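Local coordinates for protein CRISPR-associated endoribonuclease Cse3 (Thermus thermophilus, PDB 2Y8Y) that cleaves CRISPR transcripts as a Cas6-family endoribonuclease and retains the processed crRNA, at residues G96-F101 with R140-E145; A105-R110 with V127-R132; L196-G199 with G203-L206. All coordinates share one frame; numbering follows the deposited sequence.

Interaction 1. Residues G96-F101 with R140-E145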
loop_
_atom_site.group_PDB
_atom_site.type_symbol
_atom_site.label_atom_id
_atom_site.label_comp_id
_atom_site.label_asym_id
_atom_site.label_seq_id
_atom_site.Cartn_x
_atom_site.Cartn_y
_atom_site.Cartn_z
ATOM N N GLY A 96 -1.420 4.920 -21.940
ATOM C CA GLY A 96 -1.111 6.337 -22.003
ATOM C C GLY A 96 -1.831 7.177 -20.955
ATOM O O GLY A 96 -1.587 8.372 -20.825
ATOM N N GLN A 97 -2.750 6.561 -20.232
ATOM C CA GLN A 97 -3.516 7.287 -19.229
ATOM C C GLN A 97 -2.602 7.839 -18.144
ATOM O O GLN A 97 -1.777 7.120 -17.595
ATOM C CB GLN A 97 -4.534 6.349 -18.599
ATOM C CG GLN A 97 -5.454 7.021 -17.598
ATOM C CD GLN A 97 -6.435 6.049 -17.009
ATOM O OE1 GLN A 97 -6.241 4.841 -17.093
ATOM N NE2 GLN A 97 -7.500 6.569 -16.402
ATOM N N ARG A 98 -2.769 9.121 -17.827
ATOM C CA ARG A 98 -1.967 9.766 -16.800
ATOM C C ARG A 98 -2.700 9.775 -15.467
ATOM O O ARG A 98 -3.890 10.117 -15.397
ATOM C CB ARG A 98 -1.642 11.193 -17.231
ATOM C CG ARG A 98 -0.678 11.255 -18.402
ATOM C CD ARG A 98 -0.448 12.683 -18.863
ATOM N NE ARG A 98 0.889 12.862 -19.419
ATOM C CZ ARG A 98 1.205 12.659 -20.694
ATOM N NH1 ARG A 98 0.276 12.267 -21.556
ATOM N NH2 ARG A 98 2.452 12.850 -21.107
ATOM N N LEU A 99 -1.981 9.421 -14.404
ATOM C CA LEU A 99 -2.572 9.315 -13.076
ATOM C C LEU A 99 -1.628 9.862 -12.025
ATOM O O LEU A 99 -0.418 9.704 -12.134
ATOM C CB LEU A 99 -2.863 7.852 -12.745
ATOM C CG LEU A 99 -3.812 7.135 -13.703
ATOM C CD1 LEU A 99 -3.749 5.647 -13.461
ATOM C CD2 LEU A 99 -5.234 7.684 -13.536
ATOM N N ARG A 100 -2.180 10.491 -10.992
ATOM C CA ARG A 100 -1.397 10.751 -9.788
ATOM C C ARG A 100 -1.305 9.470 -8.985
ATOM O O ARG A 100 -2.182 8.601 -9.063
ATOM C CB ARG A 100 -2.066 11.834 -8.939
ATOM C CG ARG A 100 -2.236 13.165 -9.644
ATOM C CD ARG A 100 -3.028 14.161 -8.782
ATOM N NE ARG A 100 -4.445 13.817 -8.699
ATOM C CZ ARG A 100 -5.023 13.221 -7.659
ATOM N NH1 ARG A 100 -4.312 12.900 -6.587
ATOM N NH2 ARG A 100 -6.323 12.951 -7.687
ATOM N N PHE A 101 -0.240 9.335 -8.207
ATOM C CA PHE A 101 -0.110 8.159 -7.356
ATOM C C PHE A 101 0.488 8.485 -5.997
ATOM O O PHE A 101 1.168 9.505 -5.816
ATOM C CB PHE A 101 0.730 7.070 -8.029
ATOM C CG PHE A 101 2.208 7.354 -8.012
ATOM C CD1 PHE A 101 2.792 8.115 -9.012
ATOM C CD2 PHE A 101 3.007 6.878 -6.977
ATOM C CE1 PHE A 101 4.157 8.407 -8.991
ATOM C CE2 PHE A 101 4.376 7.165 -6.943
ATOM C CZ PHE A 101 4.954 7.923 -7.948
ATOM N N ARG A 140 4.770 3.816 -15.853
ATOM C CA ARG A 140 6.045 4.526 -15.998
ATOM C C ARG A 140 5.900 5.889 -15.344
ATOM O O ARG A 140 4.903 6.562 -15.556
ATOM C CB ARG A 140 6.429 4.690 -17.478
ATOM C CG ARG A 140 7.863 5.191 -17.704
ATOM C CD ARG A 140 8.235 5.262 -19.190
ATOM N NE ARG A 140 7.993 4.003 -19.898
ATOM C CZ ARG A 140 7.195 3.887 -20.954
ATOM N NH1 ARG A 140 6.567 4.957 -21.416
ATOM N NH2 ARG A 140 7.021 2.710 -21.538
ATOM N N LEU A 141 6.887 6.321 -14.562
ATOM C CA LEU A 141 6.833 7.692 -14.053
ATOM C C LEU A 141 6.790 8.706 -15.191
ATOM O O LEU A 141 7.417 8.514 -16.241
ATOM C CB LEU A 141 8.056 8.004 -13.199
ATOM C CG LEU A 141 8.110 7.538 -11.764
ATOM C CD1 LEU A 141 9.391 8.083 -11.121
ATOM C CD2 LEU A 141 6.877 8.015 -11.021
ATOM N N LEU A 142 6.072 9.803 -14.987
ATOM C CA LEU A 142 6.112 10.908 -15.938
ATOM C C LEU A 142 7.386 11.706 -15.691
ATOM O O LEU A 142 7.922 11.690 -14.587
ATOM C CB LEU A 142 4.903 11.826 -15.761
ATOM C CG LEU A 142 3.540 11.248 -16.146
ATOM C CD1 LEU A 142 2.492 12.346 -16.224
ATOM C CD2 LEU A 142 3.640 10.514 -17.467
ATOM N N GLU A 143 7.874 12.405 -16.707
ATOM C CA GLU A 143 9.075 13.208 -16.506
ATOM C C GLU A 143 8.855 14.708 -16.653
ATOM O O GLU A 143 7.783 15.162 -17.051
ATOM C CB GLU A 143 10.219 12.731 -17.409
ATOM C CG GLU A 143 11.021 11.589 -16.801
ATOM C CD GLU A 143 12.171 11.136 -17.680
ATOM O OE1 GLU A 143 12.484 11.840 -18.663
ATOM O OE2 GLU A 143 12.761 10.072 -17.386
ATOM N N GLY A 144 9.887 15.467 -16.300
ATOM C CA GLY A 144 9.899 16.906 -16.473
ATOM C C GLY A 144 11.300 17.345 -16.846
ATOM O O GLY A 144 12.221 16.528 -16.867
ATOM N N GLU A 145 11.470 18.630 -17.138
ATOM C CA GLU A 145 12.784 19.150 -17.498
ATOM C C GLU A 145 13.791 18.961 -16.371
ATOM O O GLU A 145 14.998 18.901 -16.613
ATOM C CB GLU A 145 12.709 20.633 -17.878
ATOM C CG GLU A 145 11.889 20.924 -19.119
ATOM C CD GLU A 145 10.403 20.885 -18.848
ATOM O OE1 GLU A 145 10.007 21.073 -17.678
ATOM O OE2 GLU A 145 9.631 20.660 -19.801
#

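Interaction 2. Residues A105-R110 with V127-R132. With nucleotides of chain B.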
loop_
_atom_site.group_PDB
_atom_site.type_symbol
_atom_site.label_atom_id
_atom_site.label_comp_id
_atom_site.label_asym_id
_atom_site.label_seq_id
_atom_site.Cartn_x
_atom_site.Cartn_y
_atom_site.Cartn_z
ATOM N N ALA A 105 6.274 2.603 0.700
ATOM C CA ALA A 105 6.962 1.365 0.334
ATOM C C ALA A 105 8.211 1.139 1.152
ATOM O O ALA A 105 8.647 2.013 1.889
ATOM C CB ALA A 105 7.346 1.399 -1.123
ATOM N N ASN A 106 8.767 -0.061 0.994
ATOM C CA ASN A 106 10.046 -0.444 1.593
ATOM C C ASN A 106 11.012 -0.793 0.471
ATOM O O ASN A 106 11.185 -1.967 0.150
ATOM C CB ASN A 106 9.818 -1.643 2.528
ATOM C CG ASN A 106 11.095 -2.204 3.133
ATOM O OD1 ASN A 106 11.314 -3.417 3.094
ATOM N ND2 ASN A 106 11.923 -1.341 3.724
ATOM N N PRO A 107 11.624 0.225 -0.159
ATOM C CA PRO A 107 12.544 -0.070 -1.263
ATOM C C PRO A 107 13.674 -0.958 -0.766
ATOM O O PRO A 107 14.300 -0.656 0.254
ATOM C CB PRO A 107 13.059 1.316 -1.685
ATOM C CG PRO A 107 11.968 2.290 -1.214
ATOM C CD PRO A 107 11.491 1.676 0.082
ATOM N N ALA A 108 13.934 -2.051 -1.478
ATOM C CA ALA A 108 14.822 -3.092 -0.979
ATOM C C ALA A 108 15.470 -3.849 -2.117
ATOM O O ALA A 108 15.068 -3.728 -3.275
ATOM C CB ALA A 108 14.038 -4.069 -0.076
ATOM N N LYS A 109 16.502 -4.604 -1.773
ATOM C CA LYS A 109 17.137 -5.556 -2.683
ATOM C C LYS A 109 17.520 -6.779 -1.876
ATOM O O LYS A 109 17.671 -6.708 -0.652
ATOM C CB LYS A 109 18.394 -4.950 -3.311
ATOM C CG LYS A 109 19.511 -4.722 -2.300
ATOM C CD LYS A 109 20.660 -3.895 -2.851
ATOM C CE LYS A 109 21.461 -4.640 -3.883
ATOM N NZ LYS A 109 22.708 -3.877 -4.200
ATOM N N ARG A 110 17.672 -7.911 -2.549
ATOM C CA ARG A 110 18.250 -9.077 -1.886
ATOM C C ARG A 110 19.727 -9.130 -2.253
ATOM O O ARG A 110 20.082 -9.181 -3.428
ATOM C CB ARG A 110 17.538 -10.376 -2.291
ATOM C CG ARG A 110 17.971 -11.565 -1.418
ATOM C CD ARG A 110 17.173 -12.849 -1.705
ATOM N NE ARG A 110 15.741 -12.674 -1.527
ATOM C CZ ARG A 110 15.129 -12.651 -0.349
ATOM N NH1 ARG A 110 15.827 -12.794 0.773
ATOM N NH2 ARG A 110 13.818 -12.466 -0.288
ATOM N N VAL A 127 14.412 6.141 -5.491
ATOM C CA VAL A 127 13.722 6.579 -6.708
ATOM C C VAL A 127 13.942 5.604 -7.869
ATOM O O VAL A 127 13.000 5.271 -8.590
ATOM C CB VAL A 127 14.126 8.006 -7.104
ATOM C CG1 VAL A 127 13.565 8.354 -8.478
ATOM C CG2 VAL A 127 13.604 8.990 -6.063
ATOM N N ALA A 128 15.168 5.118 -8.037
ATOM C CA ALA A 128 15.444 4.150 -9.098
ATOM C C ALA A 128 14.639 2.871 -8.888
ATOM O O ALA A 128 14.137 2.269 -9.846
ATOM C CB ALA A 128 16.946 3.847 -9.179
ATOM N N TRP A 129 14.533 2.450 -7.634
ATOM C CA TRP A 129 13.744 1.282 -7.292
ATOM C C TRP A 129 12.287 1.510 -7.710
ATOM O O TRP A 129 11.678 0.661 -8.369
ATOM C CB TRP A 129 13.841 1.010 -5.789
ATOM C CG TRP A 129 13.006 -0.158 -5.296
ATOM C CD1 TRP A 129 13.402 -1.460 -5.246
ATOM C CD2 TRP A 129 11.674 -0.125 -4.770
ATOM N NE1 TRP A 129 12.404 -2.245 -4.726
ATOM C CE2 TRP A 129 11.328 -1.446 -4.417
ATOM C CE3 TRP A 129 10.728 0.894 -4.572
ATOM C CZ2 TRP A 129 10.084 -1.787 -3.881
ATOM C CZ3 TRP A 129 9.481 0.555 -4.023
ATOM C CH2 TRP A 129 9.178 -0.776 -3.689
ATOM N N LEU A 130 11.721 2.652 -7.333
ATOM C CA LEU A 130 10.333 2.947 -7.697
ATOM C C LEU A 130 10.176 2.898 -9.215
ATOM O O LEU A 130 9.220 2.313 -9.722
ATOM C CB LEU A 130 9.930 4.325 -7.183
ATOM C CG LEU A 130 8.521 4.754 -7.587
ATOM C CD1 LEU A 130 7.448 3.909 -6.885
ATOM C CD2 LEU A 130 8.393 6.203 -7.232
ATOM N N GLU A 131 11.106 3.513 -9.942
ATOM C CA GLU A 131 11.003 3.527 -11.403
ATOM C C GLU A 131 11.002 2.116 -11.966
ATOM O O GLU A 131 10.212 1.793 -12.869
ATOM C CB GLU A 131 12.133 4.346 -12.026
ATOM C CG GLU A 131 11.992 5.828 -11.766
ATOM C CD GLU A 131 13.237 6.617 -12.126
ATOM O OE1 GLU A 131 14.329 6.015 -12.191
ATOM O OE2 GLU A 131 13.119 7.849 -12.312
ATOM N N ARG A 132 11.895 1.274 -11.464
ATOM C CA ARG A 132 11.981 -0.099 -11.943
ATOM C C ARG A 132 10.712 -0.891 -11.603
ATOM O O ARG A 132 10.196 -1.625 -12.442
ATOM C CB ARG A 132 13.217 -0.796 -11.351
ATOM C CG ARG A 132 13.446 -2.191 -11.890
ATOM C CD ARG A 132 14.658 -2.876 -11.254
ATOM N NE ARG A 132 14.509 -3.050 -9.810
ATOM C CZ ARG A 132 13.701 -3.940 -9.240
ATOM N NH1 ARG A 132 12.959 -4.753 -9.981
ATOM N NH2 ARG A 132 13.636 -4.022 -7.920
ATOM P P G B 12 23.959 -7.253 -5.375
ATOM O OP1 G B 12 23.743 -5.803 -5.627
ATOM O OP2 G B 12 23.958 -7.742 -3.983
ATOM O "O5'" G B 12 22.946 -8.102 -6.251
ATOM C "C5'" G B 12 21.566 -8.108 -5.950
ATOM C "C4'" G B 12 20.789 -8.787 -7.035
ATOM O "O4'" G B 12 21.127 -10.193 -7.069
ATOM C "C3'" G B 12 19.285 -8.790 -6.879
ATOM O "O3'" G B 12 18.707 -7.559 -7.241
ATOM C "C2'" G B 12 18.886 -9.939 -7.790
ATOM O "O2'" G B 12 18.989 -9.549 -9.150
ATOM C "C1'" G B 12 20.005 -10.932 -7.498
ATOM N N9 G B 12 19.643 -11.884 -6.442
ATOM C C8 G B 12 20.048 -11.894 -5.129
ATOM N N7 G B 12 19.556 -12.903 -4.463
ATOM C C5 G B 12 18.812 -13.599 -5.414
ATOM C C6 G B 12 18.062 -14.788 -5.300
ATOM O O6 G B 12 17.902 -15.490 -4.291
ATOM N N1 G B 12 17.461 -15.119 -6.519
ATOM C C2 G B 12 17.579 -14.428 -7.699
ATOM N N2 G B 12 16.934 -14.915 -8.777
ATOM N N3 G B 12 18.282 -13.319 -7.816
ATOM C C4 G B 12 18.857 -12.980 -6.640
ATOM P P U B 13 17.262 -7.148 -6.704
ATOM O OP1 U B 13 17.075 -5.719 -7.043
ATOM O OP2 U B 13 17.153 -7.565 -5.297
ATOM O "O5'" U B 13 16.277 -8.054 -7.562
ATOM C "C5'" U B 13 16.063 -7.815 -8.935
ATOM C "C4'" U B 13 15.118 -8.836 -9.498
ATOM O "O4'" U B 13 15.710 -10.158 -9.403
ATOM C "C3'" U B 13 13.808 -9.002 -8.757
ATOM O "O3'" U B 13 12.887 -7.969 -9.016
ATOM C "C2'" U B 13 13.360 -10.380 -9.227
ATOM O "O2'" U B 13 12.943 -10.336 -10.587
ATOM C "C1'" U B 13 14.691 -11.118 -9.160
ATOM N N1 U B 13 14.895 -11.705 -7.822
ATOM C C2 U B 13 14.317 -12.934 -7.590
ATOM O O2 U B 13 13.685 -13.532 -8.442
ATOM N N3 U B 13 14.488 -13.460 -6.337
ATOM C C4 U B 13 15.171 -12.854 -5.296
ATOM O O4 U B 13 15.235 -13.446 -4.223
ATOM C C5 U B 13 15.723 -11.565 -5.596
ATOM C C6 U B 13 15.569 -11.032 -6.816
ATOM P P G B 14 11.886 -7.475 -7.865
ATOM O OP1 G B 14 11.221 -6.268 -8.392
ATOM O OP2 G B 14 12.652 -7.367 -6.600
ATOM O "O5'" G B 14 10.859 -8.672 -7.747
ATOM C "C5'" G B 14 10.042 -9.026 -8.853
ATOM C "C4'" G B 14 9.347 -10.336 -8.624
ATOM O "O4'" G B 14 10.318 -11.409 -8.487
ATOM C "C3'" G B 14 8.538 -10.444 -7.354
ATOM O "O3'" G B 14 7.307 -9.761 -7.425
ATOM C "C2'" G B 14 8.400 -11.948 -7.211
ATOM O "O2'" G B 14 7.479 -12.462 -8.168
ATOM C "C1'" G B 14 9.813 -12.388 -7.602
ATOM N N9 G B 14 10.676 -12.436 -6.415
ATOM C C8 G B 14 11.577 -11.498 -5.953
ATOM N N7 G B 14 12.103 -11.850 -4.811
ATOM C C5 G B 14 11.487 -13.053 -4.486
ATOM C C6 G B 14 11.641 -13.902 -3.358
ATOM O O6 G B 14 12.378 -13.755 -2.376
ATOM N N1 G B 14 10.808 -15.015 -3.434
ATOM C C2 G B 14 9.938 -15.281 -4.472
ATOM N N2 G B 14 9.217 -16.408 -4.378
ATOM N N3 G B 14 9.792 -14.502 -5.533
ATOM C C4 G B 14 10.590 -13.416 -5.467
HETATM O O HOH W 1 15.911 -3.651 -5.873
#

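Interaction 3. Residues L196-G199 with G203-L206. With nucleotides of chain B.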
loop_
_atom_site.group_PDB
_atom_site.type_symbol
_atom_site.label_atom_id
_atom_site.label_comp_id
_atom_site.label_asym_id
_atom_site.label_seq_id
_atom_site.Cartn_x
_atom_site.Cartn_y
_atom_site.Cartn_z
ATOM N N LEU A 196 -1.696 -3.046 -9.305
ATOM C CA LEU A 196 -2.581 -2.442 -8.304
ATOM C C LEU A 196 -3.153 -3.487 -7.355
ATOM O O LEU A 196 -3.281 -3.248 -6.166
ATOM C CB LEU A 196 -3.725 -1.671 -8.966
ATOM C CG LEU A 196 -3.375 -0.463 -9.822
ATOM C CD1 LEU A 196 -4.661 0.140 -10.349
ATOM C CD2 LEU A 196 -2.636 0.590 -8.998
ATOM N N ARG A 197 -3.531 -4.643 -7.891
ATOM C CA ARG A 197 -4.121 -5.693 -7.068
ATOM C C ARG A 197 -3.102 -6.373 -6.145
ATOM O O ARG A 197 -3.466 -6.889 -5.099
ATOM C CB ARG A 197 -4.800 -6.745 -7.956
ATOM C CG ARG A 197 -5.973 -6.180 -8.756
ATOM C CD ARG A 197 -6.519 -7.185 -9.782
ATOM N NE ARG A 197 -7.026 -8.392 -9.141
ATOM C CZ ARG A 197 -8.235 -8.513 -8.596
ATOM N NH1 ARG A 197 -9.089 -7.492 -8.606
ATOM N NH2 ARG A 197 -8.577 -9.655 -8.033
ATOM N N ARG A 198 -1.840 -6.426 -6.563
ATOM C CA ARG A 198 -0.811 -7.127 -5.798
ATOM C C ARG A 198 -0.147 -6.233 -4.780
ATOM O O ARG A 198 0.252 -6.695 -3.712
ATOM C CB ARG A 198 0.270 -7.663 -6.739
ATOM C CG ARG A 198 1.540 -8.190 -6.027
ATOM C CD ARG A 198 1.255 -9.357 -5.053
ATOM N NE ARG A 198 0.647 -10.482 -5.761
ATOM C CZ ARG A 198 -0.115 -11.406 -5.188
ATOM N NH1 ARG A 198 -0.369 -11.358 -3.887
ATOM N NH2 ARG A 198 -0.636 -12.380 -5.921
ATOM N N GLY A 199 -0.028 -4.951 -5.096
ATOM C CA GLY A 199 0.802 -4.074 -4.288
ATOM C C GLY A 199 2.240 -4.107 -4.772
ATOM O O GLY A 199 2.606 -4.914 -5.633
ATOM N N GLY A 203 6.765 -5.681 2.977
ATOM C CA GLY A 203 6.052 -5.019 4.060
ATOM C C GLY A 203 4.549 -4.909 3.874
ATOM O O GLY A 203 3.914 -4.079 4.526
ATOM N N LYS A 204 3.973 -5.724 2.993
ATOM C CA LYS A 204 2.532 -5.645 2.729
ATOM C C LYS A 204 1.696 -5.948 3.972
ATOM O O LYS A 204 0.566 -5.449 4.109
ATOM C CB LYS A 204 2.140 -6.563 1.564
ATOM C CG LYS A 204 2.685 -6.085 0.243
ATOM C CD LYS A 204 2.274 -7.033 -0.874
ATOM C CE LYS A 204 2.933 -6.699 -2.199
ATOM N NZ LYS A 204 4.355 -7.168 -2.293
ATOM N N ALA A 205 2.232 -6.750 4.881
ATOM C CA ALA A 205 1.527 -7.050 6.127
ATOM C C ALA A 205 1.851 -6.036 7.227
ATOM O O ALA A 205 1.612 -6.296 8.419
ATOM C CB ALA A 205 1.858 -8.466 6.594
ATOM N N LEU A 206 2.409 -4.890 6.830
ATOM C CA LEU A 206 2.758 -3.837 7.776
ATOM C C LEU A 206 2.270 -2.474 7.320
ATOM O O LEU A 206 2.665 -1.459 7.883
ATOM C CB LEU A 206 4.278 -3.764 7.949
ATOM C CG LEU A 206 4.968 -5.007 8.496
ATOM C CD1 LEU A 206 6.475 -4.820 8.414
ATOM C CD2 LEU A 206 4.524 -5.291 9.926
ATOM P P G B 16 3.168 -10.880 -1.715
ATOM O OP1 G B 16 1.748 -10.479 -1.840
ATOM O OP2 G B 16 4.209 -9.820 -1.577
ATOM O "O5'" G B 16 3.344 -11.923 -0.534
ATOM C "C5'" G B 16 2.479 -13.037 -0.405
ATOM C "C4'" G B 16 2.869 -13.898 0.770
ATOM O "O4'" G B 16 4.239 -14.351 0.626
ATOM C "C3'" G B 16 2.861 -13.224 2.134
ATOM O "O3'" G B 16 1.561 -13.084 2.667
ATOM C "C2'" G B 16 3.754 -14.152 2.943
ATOM O "O2'" G B 16 3.063 -15.347 3.274
ATOM C "C1'" G B 16 4.827 -14.486 1.913
ATOM N N9 G B 16 5.967 -13.558 2.018
ATOM C C8 G B 16 6.270 -12.477 1.222
ATOM N N7 G B 16 7.348 -11.860 1.629
ATOM C C5 G B 16 7.760 -12.560 2.760
ATOM C C6 G B 16 8.867 -12.350 3.620
ATOM O O6 G B 16 9.745 -11.475 3.563
ATOM N N1 G B 16 8.911 -13.294 4.635
ATOM C C2 G B 16 8.011 -14.320 4.797
ATOM N N2 G B 16 8.222 -15.140 5.844
ATOM N N3 G B 16 6.971 -14.523 4.000
ATOM C C4 G B 16 6.913 -13.614 3.008
ATOM P P G B 15 6.659 -9.124 -6.102
ATOM O OP1 G B 15 5.431 -8.408 -6.536
ATOM O OP2 G B 15 7.708 -8.358 -5.391
ATOM O "O5'" G B 15 6.270 -10.393 -5.232
ATOM C "C5'" G B 15 5.222 -11.251 -5.641
ATOM C "C4'" G B 15 5.106 -12.448 -4.741
ATOM O "O4'" G B 15 6.363 -13.178 -4.695
ATOM C "C3'" G B 15 4.834 -12.172 -3.280
ATOM O "O3'" G B 15 3.511 -11.748 -3.027
ATOM C "C2'" G B 15 5.179 -13.518 -2.669
ATOM O "O2'" G B 15 4.200 -14.484 -3.010
ATOM C "C1'" G B 15 6.463 -13.841 -3.441
ATOM N N9 G B 15 7.636 -13.324 -2.717
ATOM C C8 G B 15 8.374 -12.185 -2.935
ATOM N N7 G B 15 9.297 -12.009 -2.025
ATOM C C5 G B 15 9.131 -13.069 -1.151
ATOM C C6 G B 15 9.835 -13.407 0.029
ATOM O O6 G B 15 10.777 -12.816 0.549
ATOM N N1 G B 15 9.334 -14.570 0.618
ATOM C C2 G B 15 8.280 -15.304 0.135
ATOM N N2 G B 15 7.939 -16.394 0.844
ATOM N N3 G B 15 7.622 -15.009 -0.969
ATOM C C4 G B 15 8.099 -13.877 -1.551
HETATM O O HOH W 2 4.834 -6.385 -4.905
#

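Interaction 1. Residues G96-F101 with R140-E145
Phe101 and Leu141 make the apolar half of this contact, with ring atom CE1 of Phe101 3.4 Å from methyl CD2 of Leu141. CZ, the next ring atom of Phe101, is 3.6 Å from the same CD2, so a single methyl branch does all the touching, and the two side chains cross at about a right angle. The other half pairs Arg98 with Leu142: NE of Arg98 lies 3.6 Å from CD1 of Leu142. CG and CD of the arginine also pass this methyl, with NE closest, and only the rest of the guanidinium continues past it. No hydrogen bond joins the two segments.

The chi1 of Phe101, 76°, puts CG between its backbone N and carbonyl carbon and swings the ring toward Leu141. The backbones themselves stand apart, with 8.2 Å between the CA atoms of Arg98 and Leu142. This is side-chain packing between two strands of one antiparallel sheet, 98-110 and 139-144, far from the RNA; strand 173-186 pairs with both, and its Arg183 touches both Arg98 and Leu142. Phe101 and Leu141 instead meet helix 123-136, through Leu130 and Leu134 respectively, and strand 211-214 adds Leu211 and Val213 beside Phe101.

Interaction 2. Residues A105-R110 with V127-R132
Trp129 carries this contact with Pro107: a chi1 of 178° sets its CG anti to the backbone N, and a chi2 of 88° turns the indole so that one face meets the segment 105-110. Pro107 CA sits over that face, 3.7 Å from the centroid of the six-membered ring and 15° off the ring normal, which is the geometry of a CH-pi contact. Pro107 CB and CG continue over the CD2 and CE3 part of the indole, and the backbone N of Ala108 lies above the same face nearer its rim. At the far end of the indole, Ala105 CB is 3.7 Å from Trp129 CZ3.

Beyond this apolar packing both segments turn to the RNA of chain B. A water takes a bond from Arg132 NH2 (3.1 Å) and donates to Ala108 O (2.7 Å) and U13 OP1 (2.6 Å), linking helix, strand and phosphate. Arg132, bent at chi3, brings NH1 to G14 OP1 at 2.8 Å, with that oxygen near the guanidinium plane. Arg110 N holds U13 OP2 at 2.8 Å in a fairly straight bond, while its NE reaches U13 O4 at 2.8 Å and its NH2 reaches G14 O6, both through bent bonds. One residue thus grips a phosphate through its backbone and the major-groove edges of two bases through its side chain. Lys109 NZ bonds G12 OP1.

Gly115 O takes a further bond from Arg110 NH1, and Lys109 pairs by backbone with Val118 of strand 117-119. Behind the contact, Pro107 leans on Val178 and Phe180 of strand 173-186, while Leu120 also touches Trp129, so helix 123-136 is packed against the sheet beside strand 98-110.

Interaction 3. Residues L196-G199 with G203-L206
Lys204 and Arg198 approach the RNA backbone of chain B together, Arg198 from the end of helix 189-198 and Lys204 from within the glycine-rich loop that follows, a loop characteristic of Cas6 and other RAMP proteins, which here leads toward strand 211-214 of a ferredoxin-like fold. Their side chains pass each other without a bond, Arg198 CD lying 4.2 Å from Lys204 CE, and both run to the phosphate of G16. The lysine is extended as far as CE and then bends, chi4 78°, which carries NZ to G16 OP2 at 2.8 Å. Arg198, bent at chi2 and chi3, brings NH1 to the other oxygen, OP1, at 3.1 Å; its angle of 134° marks this bond as weak. The two cationic groups share one anion yet keep apart, with 6.1 Å between Arg198 NE and Lys204 NZ, and the shared phosphate, to one side of both, would be expected to offset their like charges.

A water completes the junction. It accepts from Lys204 NZ at 2.8 Å and donates to Gly199 O at 2.8 Å and to G15 OP1 at 2.7 Å, tying the loop to a second phosphate. Lys204 NZ also bonds Gly201 O inside the loop, so phosphate, water and carbonyl together fix the direction of the ammonium group. Gly199 is the first residue past the helix to leave helical angles, with phi 87°, and its C lies next to Lys204 CE. Arg47 touches both Arg198 and Lys204 from outside the loop. The carbonyl O of Arg198 is buried here without a hydrogen-bond partner, and the nearest atom across the contact is the CE methylene of Lys204, 3.1 Å away.

In the fold
Interactions 1 and 2 share strand 98-110 and the same antiparallel sheet, with centres about 18 Å apart. Along the chain interaction 2 is nested inside the loop closed by interaction 1, and helix 123-136 is followed directly by strand 139-144. They touch where Leu141 CD1 meets Glu131 CG at 3.5 Å. Interaction 3 comes later in sequence, its centre about 14 Å from that of interaction 2 and 22 Å from that of interaction 1, without touching either. Interaction 2 binds G12 to G14, and interaction 3 binds G16 directly and G15 through a water, whereas interaction 1 lies about 14 Å from the RNA by nearest atoms.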